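Long-range contacts in uncharacterized protein (Bacteroides ovatus, PDB 4FS7), which is of unknown function but, as an extracellular protein built of BspA-type leucine-rich repeats, probably serves in protein binding: residues I325-L330 with N349-L354; G364-K369 with D383-T388; V371-R376 with T388-I393. All coordinates share one frame; numbering follows the deposited sequence. Where two conformers were deposited one is given.

Contact 1. Residues I325-L330 with N349-L354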
loop_
_atom_site.group_PDB
_atom_site.type_symbol
_atom_site.label_atom_id
_atom_site.label_comp_id
_atom_site.label_asym_id
_atom_site.label_seq_id
_atom_site.Cartn_x
_atom_site.Cartn_y
_atom_site.Cartn_z
ATOM N N ILE A 325 22.507 -8.411 22.247
ATOM C CA ILE A 325 22.678 -7.315 21.325
ATOM C C ILE A 325 23.943 -6.523 21.681
ATOM O O ILE A 325 24.215 -6.222 22.861
ATOM C CB ILE A 325 21.434 -6.438 21.205
ATOM C CG1 ILE A 325 21.516 -5.474 20.002
ATOM C CG2 ILE A 325 21.196 -5.684 22.553
ATOM C CD1 ILE A 325 20.221 -4.668 19.761
ATOM N N ASP A 326 24.746 -6.312 20.651
ATOM C CA ASP A 326 25.984 -5.537 20.748
ATOM C C ASP A 326 25.659 -4.127 20.347
ATOM O O ASP A 326 25.359 -3.847 19.186
ATOM C CB ASP A 326 27.048 -6.197 19.870
ATOM C CG ASP A 326 28.395 -5.482 19.880
ATOM O OD1 ASP A 326 28.705 -4.790 20.849
ATOM O OD2 ASP A 326 29.153 -5.670 18.899
ATOM N N LEU A 327 25.671 -3.228 21.310
ATOM C CA LEU A 327 25.450 -1.798 21.053
ATOM C C LEU A 327 26.766 -1.231 20.562
ATOM O O LEU A 327 27.806 -1.438 21.202
ATOM C CB LEU A 327 24.992 -1.071 22.305
ATOM C CG LEU A 327 23.615 -1.497 22.843
ATOM C CD1 LEU A 327 23.225 -0.537 23.981
ATOM C CD2 LEU A 327 22.559 -1.575 21.753
ATOM N N PRO A 328 26.748 -0.523 19.438
ATOM C CA PRO A 328 28.014 -0.086 18.879
ATOM C C PRO A 328 28.614 1.080 19.639
ATOM O O PRO A 328 27.970 1.752 20.480
ATOM C CB PRO A 328 27.656 0.283 17.430
ATOM C CG PRO A 328 26.221 0.635 17.492
ATOM C CD PRO A 328 25.634 -0.321 18.502
ATOM N N TYR A 329 29.871 1.338 19.314
ATOM C CA TYR A 329 30.711 2.090 20.220
ATOM C C TYR A 329 30.442 3.565 20.391
ATOM O O TYR A 329 31.043 4.188 21.276
ATOM C CB TYR A 329 32.204 1.850 19.931
ATOM C CG TYR A 329 32.781 2.651 18.788
ATOM C CD1 TYR A 329 32.380 2.436 17.488
ATOM C CD2 TYR A 329 33.722 3.638 19.009
ATOM C CE1 TYR A 329 32.888 3.181 16.442
ATOM C CE2 TYR A 329 34.257 4.414 17.948
ATOM C CZ TYR A 329 33.857 4.156 16.653
ATOM O OH TYR A 329 34.359 4.896 15.598
ATOM N N LEU A 330 29.550 4.140 19.579
ATOM C CA LEU A 330 29.195 5.551 19.679
ATOM C C LEU A 330 27.709 5.778 20.061
ATOM O O LEU A 330 27.206 6.900 19.958
ATOM C CB LEU A 330 29.564 6.285 18.380
ATOM C CG LEU A 330 31.062 6.304 18.078
ATOM C CD1 LEU A 330 31.279 6.792 16.646
ATOM C CD2 LEU A 330 31.772 7.233 19.081
ATOM N N ASN A 349 25.829 -4.787 26.185
ATOM C CA ASN A 349 26.862 -3.879 26.631
ATOM C C ASN A 349 26.415 -2.434 26.627
ATOM O O ASN A 349 25.506 -2.062 25.866
ATOM C CB ASN A 349 28.092 -3.989 25.723
ATOM C CG ASN A 349 27.777 -3.619 24.294
ATOM O OD1 ASN A 349 26.864 -4.167 23.682
ATOM N ND2 ASN A 349 28.495 -2.662 23.766
ATOM N N PHE A 350 27.075 -1.624 27.445
ATOM C CA PHE A 350 26.766 -0.225 27.595
ATOM C C PHE A 350 28.001 0.596 27.296
ATOM O O PHE A 350 28.851 0.823 28.174
ATOM C CB PHE A 350 26.231 0.007 28.991
ATOM C CG PHE A 350 24.930 -0.678 29.189
ATOM C CD1 PHE A 350 23.749 -0.100 28.742
ATOM C CD2 PHE A 350 24.847 -1.938 29.724
ATOM C CE1 PHE A 350 22.558 -0.779 28.887
ATOM C CE2 PHE A 350 23.624 -2.624 29.874
ATOM C CZ PHE A 350 22.469 -2.016 29.437
ATOM N N PRO A 351 28.120 1.063 26.061
ATOM C CA PRO A 351 29.327 1.783 25.724
ATOM C C PRO A 351 29.490 3.096 26.491
ATOM O O PRO A 351 28.517 3.682 26.885
ATOM C CB PRO A 351 29.163 2.030 24.227
ATOM C CG PRO A 351 28.307 0.910 23.762
ATOM C CD PRO A 351 27.359 0.658 24.873
ATOM N N LEU A 352 30.731 3.533 26.702
ATOM C CA LEU A 352 30.988 4.732 27.489
ATOM C C LEU A 352 30.521 6.021 26.813
ATOM O O LEU A 352 30.441 7.036 27.470
ATOM C CB LEU A 352 32.478 4.815 27.859
ATOM N N SER A 353 30.158 5.975 25.524
ATOM C CA SER A 353 29.481 7.095 24.849
ATOM C C SER A 353 28.047 7.323 25.343
ATOM O O SER A 353 27.462 8.366 25.085
ATOM C CB SER A 353 29.395 6.826 23.340
ATOM O OG SER A 353 28.940 5.516 23.066
ATOM N N LEU A 354 27.487 6.330 26.030
ATOM C CA LEU A 354 26.096 6.403 26.463
ATOM C C LEU A 354 25.909 7.503 27.470
ATOM O O LEU A 354 26.620 7.551 28.490
ATOM C CB LEU A 354 25.658 5.064 27.049
ATOM C CG LEU A 354 24.196 4.792 27.346
ATOM C CD1 LEU A 354 23.405 4.776 25.995
ATOM C CD2 LEU A 354 24.065 3.437 28.098
HETATM O O HOH W 1 31.990 4.415 23.726
#

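Contact 2. Residues G364-K369 with D383-T388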
loop_
_atom_site.group_PDB
_atom_site.type_symbol
_atom_site.label_atom_id
_atom_site.label_comp_id
_atom_site.label_asym_id
_atom_site.label_seq_id
_atom_site.Cartn_x
_atom_site.Cartn_y
_atom_site.Cartn_z
ATOM N N GLY A 364 10.887 -5.635 32.671
ATOM C CA GLY A 364 10.524 -6.929 32.188
ATOM C C GLY A 364 11.664 -7.769 31.644
ATOM O O GLY A 364 11.396 -8.891 31.208
ATOM N N CYS A 365 12.889 -7.259 31.693
ATOM C CA CYS A 365 14.065 -8.013 31.231
ATOM C C CYS A 365 14.558 -8.904 32.352
ATOM O O CYS A 365 15.577 -8.652 32.979
ATOM C CB CYS A 365 15.144 -7.111 30.689
ATOM S SG CYS A 365 14.635 -6.258 29.154
ATOM N N ILE A 366 13.757 -9.946 32.592
ATOM C CA ILE A 366 13.935 -10.816 33.737
ATOM C C ILE A 366 15.182 -11.688 33.662
ATOM O O ILE A 366 15.651 -12.174 34.688
ATOM C CB ILE A 366 12.654 -11.650 33.988
ATOM C CG1 ILE A 366 12.262 -12.545 32.772
ATOM C CG2 ILE A 366 11.502 -10.689 34.384
ATOM C CD1 ILE A 366 11.002 -13.475 33.022
ATOM N N ASN A 367 15.712 -11.905 32.466
ATOM C CA ASN A 367 16.904 -12.724 32.267
ATOM C C ASN A 367 18.158 -11.922 32.122
ATOM O O ASN A 367 19.240 -12.448 31.879
ATOM C CB ASN A 367 16.695 -13.681 31.094
ATOM C CG ASN A 367 15.830 -14.838 31.522
ATOM O OD1 ASN A 367 16.181 -15.540 32.503
ATOM N ND2 ASN A 367 14.740 -15.084 30.837
ATOM N N LEU A 368 18.044 -10.613 32.341
ATOM C CA LEU A 368 19.163 -9.740 32.296
ATOM C C LEU A 368 19.747 -9.734 33.718
ATOM O O LEU A 368 19.275 -9.021 34.595
ATOM C CB LEU A 368 18.790 -8.365 31.764
ATOM C CG LEU A 368 19.924 -7.363 31.566
ATOM C CD1 LEU A 368 21.080 -7.948 30.707
ATOM C CD2 LEU A 368 19.360 -6.082 30.924
ATOM N N LYS A 369 20.734 -10.591 33.948
ATOM C CA LYS A 369 21.209 -10.892 35.313
ATOM C C LYS A 369 22.396 -10.064 35.720
ATOM O O LYS A 369 22.557 -9.776 36.920
ATOM C CB LYS A 369 21.557 -12.380 35.442
ATOM C CG LYS A 369 20.383 -13.310 35.241
ATOM C CD LYS A 369 20.774 -14.766 35.168
ATOM C CE LYS A 369 19.555 -15.646 34.940
ATOM N NZ LYS A 369 19.956 -17.062 34.765
ATOM N N ASP A 383 15.721 1.485 36.079
ATOM C CA ASP A 383 15.114 1.172 34.793
ATOM C C ASP A 383 15.356 -0.262 34.339
ATOM O O ASP A 383 14.988 -0.645 33.233
ATOM C CB ASP A 383 15.565 2.214 33.794
ATOM C CG ASP A 383 15.079 3.604 34.223
ATOM O OD1 ASP A 383 13.843 3.762 34.405
ATOM O OD2 ASP A 383 15.913 4.475 34.502
ATOM N N PHE A 384 15.960 -1.036 35.227
ATOM C CA PHE A 384 16.142 -2.474 35.096
ATOM C C PHE A 384 15.288 -3.226 36.103
ATOM O O PHE A 384 14.875 -2.654 37.129
ATOM C CB PHE A 384 17.601 -2.858 35.357
ATOM C CG PHE A 384 18.586 -2.270 34.371
ATOM C CD1 PHE A 384 18.959 -0.966 34.458
ATOM C CD2 PHE A 384 19.165 -3.035 33.371
ATOM C CE1 PHE A 384 19.889 -0.383 33.571
ATOM C CE2 PHE A 384 20.081 -2.457 32.495
ATOM C CZ PHE A 384 20.446 -1.149 32.606
ATOM N N GLU A 385 15.070 -4.510 35.873
ATOM C CA GLU A 385 14.479 -5.353 36.901
ATOM C C GLU A 385 15.327 -5.347 38.158
ATOM O O GLU A 385 16.532 -5.210 38.097
ATOM C CB GLU A 385 14.344 -6.782 36.385
ATOM C CG GLU A 385 13.258 -6.890 35.311
ATOM C CD GLU A 385 11.876 -6.686 35.894
ATOM O OE1 GLU A 385 11.564 -7.452 36.843
ATOM O OE2 GLU A 385 11.090 -5.806 35.432
ATOM N N ASP A 386 14.660 -5.481 39.305
ATOM C CA ASP A 386 15.360 -5.423 40.594
ATOM C C ASP A 386 16.261 -6.639 40.834
ATOM O O ASP A 386 17.044 -6.645 41.774
ATOM C CB ASP A 386 14.421 -5.129 41.768
ATOM C CG ASP A 386 13.364 -6.177 41.975
ATOM O OD1 ASP A 386 13.476 -7.290 41.417
ATOM O OD2 ASP A 386 12.405 -5.887 42.757
ATOM N N THR A 387 16.156 -7.655 39.986
ATOM C CA THR A 387 17.027 -8.826 40.018
ATOM C C THR A 387 18.374 -8.616 39.301
ATOM O O THR A 387 19.302 -9.394 39.501
ATOM C CB THR A 387 16.293 -10.039 39.430
ATOM O OG1 THR A 387 15.685 -9.637 38.203
ATOM C CG2 THR A 387 15.205 -10.558 40.418
ATOM N N THR A 388 18.487 -7.588 38.459
ATOM C CA THR A 388 19.724 -7.314 37.715
ATOM C C THR A 388 20.799 -6.892 38.714
ATOM O O THR A 388 20.574 -6.003 39.561
ATOM C CB THR A 388 19.514 -6.239 36.622
ATOM O OG1 THR A 388 18.520 -6.721 35.698
ATOM C CG2 THR A 388 20.831 -5.856 35.907
HETATM O O HOH W 2 16.575 -5.985 33.890
HETATM O O HOH W 3 17.353 -10.512 36.262
#

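Contact 3. Residues V371-R376 with T388-I393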
loop_
_atom_site.group_PDB
_atom_site.type_symbol
_atom_site.label_atom_id
_atom_site.label_comp_id
_atom_site.label_asym_id
_atom_site.label_seq_id
_atom_site.Cartn_x
_atom_site.Cartn_y
_atom_site.Cartn_z
ATOM N N VAL A 371 24.939 -6.683 34.394
ATOM C CA VAL A 371 25.458 -5.730 33.436
ATOM C C VAL A 371 26.575 -4.957 34.087
ATOM O O VAL A 371 26.793 -5.054 35.294
ATOM C CB VAL A 371 24.362 -4.790 32.926
ATOM C CG1 VAL A 371 23.276 -5.589 32.189
ATOM C CG2 VAL A 371 23.793 -3.985 34.100
ATOM N N GLU A 372 27.318 -4.256 33.247
ATOM C CA GLU A 372 28.423 -3.387 33.631
ATOM C C GLU A 372 28.088 -1.981 33.152
ATOM O O GLU A 372 27.872 -1.788 31.967
ATOM C CB GLU A 372 29.730 -3.858 32.965
ATOM C CG GLU A 372 30.138 -5.301 33.322
ATOM C CD GLU A 372 31.527 -5.665 32.822
ATOM O OE1 GLU A 372 32.197 -4.769 32.260
ATOM O OE2 GLU A 372 31.950 -6.836 33.018
ATOM N N LEU A 373 28.010 -1.015 34.074
ATOM C CA LEU A 373 27.741 0.408 33.794
ATOM C C LEU A 373 28.707 1.317 34.529
ATOM O O LEU A 373 29.093 1.013 35.658
ATOM C CB LEU A 373 26.321 0.824 34.246
ATOM C CG LEU A 373 25.098 0.549 33.385
ATOM C CD1 LEU A 373 23.867 0.918 34.197
ATOM C CD2 LEU A 373 25.160 1.297 32.115
ATOM N N PRO A 374 28.981 2.501 33.984
ATOM C CA PRO A 374 29.720 3.474 34.766
ATOM C C PRO A 374 28.870 3.956 35.930
ATOM O O PRO A 374 27.649 4.086 35.808
ATOM C CB PRO A 374 30.011 4.603 33.778
ATOM C CG PRO A 374 29.009 4.466 32.745
ATOM C CD PRO A 374 28.643 3.015 32.654
ATOM N N LYS A 375 29.532 4.193 37.048
ATOM C CA LYS A 375 28.930 4.839 38.196
ATOM C C LYS A 375 28.176 6.110 37.782
ATOM O O LYS A 375 27.139 6.419 38.343
ATOM C CB LYS A 375 30.029 5.130 39.221
ATOM C CG LYS A 375 29.541 5.653 40.542
ATOM C CD LYS A 375 29.142 4.527 41.490
ATOM C CE LYS A 375 29.031 5.054 42.928
ATOM N NZ LYS A 375 28.213 4.163 43.793
ATOM N N ARG A 376 28.671 6.809 36.762
ATOM C CA ARG A 376 28.053 8.008 36.189
ATOM C C ARG A 376 26.599 7.802 35.727
ATOM O O ARG A 376 25.807 8.740 35.638
ATOM C CB ARG A 376 28.935 8.473 35.004
ATOM C CG ARG A 376 28.318 9.428 34.031
ATOM C CD ARG A 376 29.376 9.862 32.975
ATOM N NE ARG A 376 29.710 8.763 32.064
ATOM C CZ ARG A 376 28.930 8.384 31.049
ATOM N NH1 ARG A 376 27.779 9.018 30.810
ATOM N NH2 ARG A 376 29.287 7.362 30.285
ATOM N N THR A 388 18.487 -7.588 38.459
ATOM C CA THR A 388 19.724 -7.314 37.715
ATOM C C THR A 388 20.799 -6.892 38.714
ATOM O O THR A 388 20.574 -6.003 39.561
ATOM C CB THR A 388 19.514 -6.239 36.622
ATOM O OG1 THR A 388 18.520 -6.721 35.698
ATOM C CG2 THR A 388 20.831 -5.856 35.907
ATOM N N LYS A 389 21.966 -7.519 38.585
ATOM C CA LYS A 389 23.146 -7.148 39.362
ATOM C C LYS A 389 24.063 -6.290 38.516
ATOM O O LYS A 389 24.185 -6.531 37.292
ATOM C CB LYS A 389 23.890 -8.395 39.842
ATOM C CG LYS A 389 23.071 -9.313 40.714
ATOM C CD LYS A 389 22.346 -8.627 41.883
ATOM C CE LYS A 389 21.659 -9.640 42.847
ATOM N NZ LYS A 389 20.205 -9.965 42.539
ATOM N N PHE A 390 24.669 -5.285 39.143
ATOM C CA PHE A 390 25.486 -4.293 38.468
ATOM C C PHE A 390 26.936 -4.377 38.917
ATOM O O PHE A 390 27.224 -4.521 40.108
ATOM C CB PHE A 390 24.975 -2.873 38.734
ATOM C CG PHE A 390 23.583 -2.637 38.259
ATOM C CD1 PHE A 390 23.351 -2.198 36.991
ATOM C CD2 PHE A 390 22.498 -2.900 39.096
ATOM C CE1 PHE A 390 22.049 -2.023 36.527
ATOM C CE2 PHE A 390 21.221 -2.681 38.649
ATOM C CZ PHE A 390 21.000 -2.275 37.358
ATOM N N LYS A 391 27.822 -4.215 37.956
ATOM C CA LYS A 391 29.229 -3.914 38.211
ATOM C C LYS A 391 29.475 -2.471 37.804
ATOM O O LYS A 391 29.280 -2.111 36.639
ATOM C CB LYS A 391 30.127 -4.867 37.435
ATOM C CG LYS A 391 30.132 -6.257 38.046
ATOM C CD LYS A 391 31.123 -7.200 37.362
ATOM C CE LYS A 391 32.561 -6.719 37.473
ATOM N NZ LYS A 391 33.549 -7.800 37.152
ATOM N N TRP A 392 29.872 -1.644 38.760
ATOM C CA TRP A 392 29.995 -0.224 38.580
ATOM C C TRP A 392 31.419 0.182 38.253
ATOM O O TRP A 392 32.360 -0.185 38.965
ATOM C CB TRP A 392 29.538 0.491 39.846
ATOM C CG TRP A 392 28.116 0.192 40.162
ATOM C CD1 TRP A 392 27.636 -0.574 41.209
ATOM C CD2 TRP A 392 26.974 0.617 39.421
ATOM N NE1 TRP A 392 26.266 -0.636 41.153
ATOM C CE2 TRP A 392 25.833 0.108 40.082
ATOM C CE3 TRP A 392 26.794 1.404 38.274
ATOM C CZ2 TRP A 392 24.544 0.358 39.628
ATOM C CZ3 TRP A 392 25.523 1.626 37.823
ATOM C CH2 TRP A 392 24.410 1.109 38.504
ATOM N N ILE A 393 31.574 0.933 37.172
ATOM C CA ILE A 393 32.892 1.327 36.677
ATOM C C ILE A 393 33.177 2.717 37.208
ATOM O O ILE A 393 32.380 3.667 37.030
ATOM C CB ILE A 393 32.939 1.313 35.148
ATOM C CG1 ILE A 393 32.609 -0.092 34.629
ATOM C CG2 ILE A 393 34.306 1.855 34.624
ATOM C CD1 ILE A 393 32.113 -0.089 33.193
HETATM O O HOH W 4 31.658 6.600 36.180
#

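Contact 1. Residues I325-L330 with N349-L354
The side-chain amide of N349 grips the backbone of L327 at both its polar groups. N349 OD1 accepts from L327 N at 2.8 Å, in the carbonyl plane and on a lone pair, while N349 ND2 gives a proton to L327 O at 2.9 Å. That second bond is nearly straight, 168° at the hydrogen, and L327 O lies close to the amide plane, so the pair of bonds fixes the flip of the amide. A chi1 of 61° sets CG between the backbone N and the carbonyl carbon, and this turns the amide across to the neighbouring coil. Next along, in the conformer described, P351 CD packs on L327 CB at 3.9 Å and CG rests by P328 O. Water 1 then joins Y329 O to S353 N, entering the type I turn P351-L354, while S353 OG has V331 O as its main partner, with Y329 O a second candidate for the one proton. On the inner side, L327 packs on L304 and I334, and F350 on V371 and L373. Segments 325-330 and 349-354 run nearly parallel, their end-to-end directions 14° apart, and in these loops after strands 324-325 and 347-348 an asparagine amide serves the backbone of L327.

Contact 2. Residues G364-K369 with D383-T388
Two consecutive turns of the leucine-rich repeat coil meet here, each built round a type I beta turn: C365-L368 in one, E385-T388 in the next. E385 reaches back to the earlier turn and T388 closes the other end. The E385 chain is bent at chi2 (-69°), which curls the carboxylate over G364, and OE2 receives G364 N at 2.8 Å. The bond is fairly straight, 162° at the hydrogen, yet the donor stands above the carboxylate plane, 40° out of it. E385 CG meanwhile lies over the C365 backbone, 3.7 Å from C365 N, and the I366 side chain runs alongside E385, pointing the same way.

At the far end T388 OG1 donates to L368 O at 2.7 Å, with the donor tilted somewhat from the carbonyl plane. OG1 sits beside its own backbone N, on the side that meets L368. The same hydroxyl accepts a proton from water 2, which also donates to C365 O and accepts from E385 N at 2.9 Å. Water 3 does similar work nearer the surface: it donates to I366 O and L368 O and accepts from T387 OG1.

Below the turns, the L368 methyl CD2 meets the F384 ring at its edge, in plane, 3.9 Å from CD2 of that ring. F384 also stacks on F362 and meets F390 edge-to-face, placing this methyl contact in the aromatic interior of the coil.

The amides of G364 and E385 and the carbonyl of L368 thus find partners in side chains and bridging water, and water 2 adds a second partner to C365 O. L368 O takes one proton from T388 OG1 and another from water 3, and the G364 amide is likely to help stabilise the negative charge of E385.

Contact 3. Residues V371-R376 with T388-I393
The F390 ring has V371 and L373 beside it and a methyl on one face: T388 CG2 stands 3.9 Å above the plane, offset toward the rim. In the conformer described, V371 CG2 approaches the ring obliquely, 3.4 Å from F390 CD1. The W392 indole carries F390 CB over one face, 3.2 Å above the plane and likewise off-centre, while P374 O lies at the indole's edge, near its plane. L373 CB packs on W392 CZ3 at 3.8 Å. A chi1 of -61° places CG of W392 beside its own backbone N, and from there the six-membered ring extends back along L373. Replacing W392 by an alanine removes the indole, and L373 CB and F390 CB would probably lose the surface they pack on. K375 NZ, whose salt-bridge partner is E378, makes at most a weak cation-pi approach to the five-membered ring.

The residues alternate between the sheet faces. V371, L373, F390 and W392 share one, where F350 of the preceding coil and F384, just before strand 389-393, add to the packing. E372, P374, K391 and I393 share the other; there the E372 and K391 chains lie side by side, but E372 OE2 and K391 NZ are 4.5 Å apart, too far to be a salt bridge.

Five backbone hydrogen bonds join the segments, from V371 N to K389 O (3.0 Å) through to K375 N to I393 O (2.9 Å), which completes the bridge of P374 with I393. Water 4 continues the link by accepting from R376 N and donating to I393 O. The axes of strands 371-374 and 389-393 approach to 4.5 Å, and their directions differ by 29°. Parallel strands in consecutive coils, with apolar side chains turned to the interior, are the hallmark of a leucine-rich repeat solenoid, here at its C-terminal end.

How the contacts relate
All three contacts lie toward the C-terminal end of the repeat solenoid, their centres about 36 to 46 Å from the centre of the chain and within one BspA-type repeat range. Contact 1 closes before the others open; contacts 2 and 3 alternate along the chain and share T388. Their centres are about 18 Å apart for contacts 1 and 2, and about 13 Å for contact 3 from either. Contact 2 leads into strands 370-374 and 389-393, which contact 3 pairs, with K389 N hydrogen-bonded to K369 O at the junction. F350 and F384 touch, so the apolar interior of contacts 1 and 2 is continuous with that of contact 3. R376 NH1 bonds to L354 O, so adjoining coils are tied at several levels.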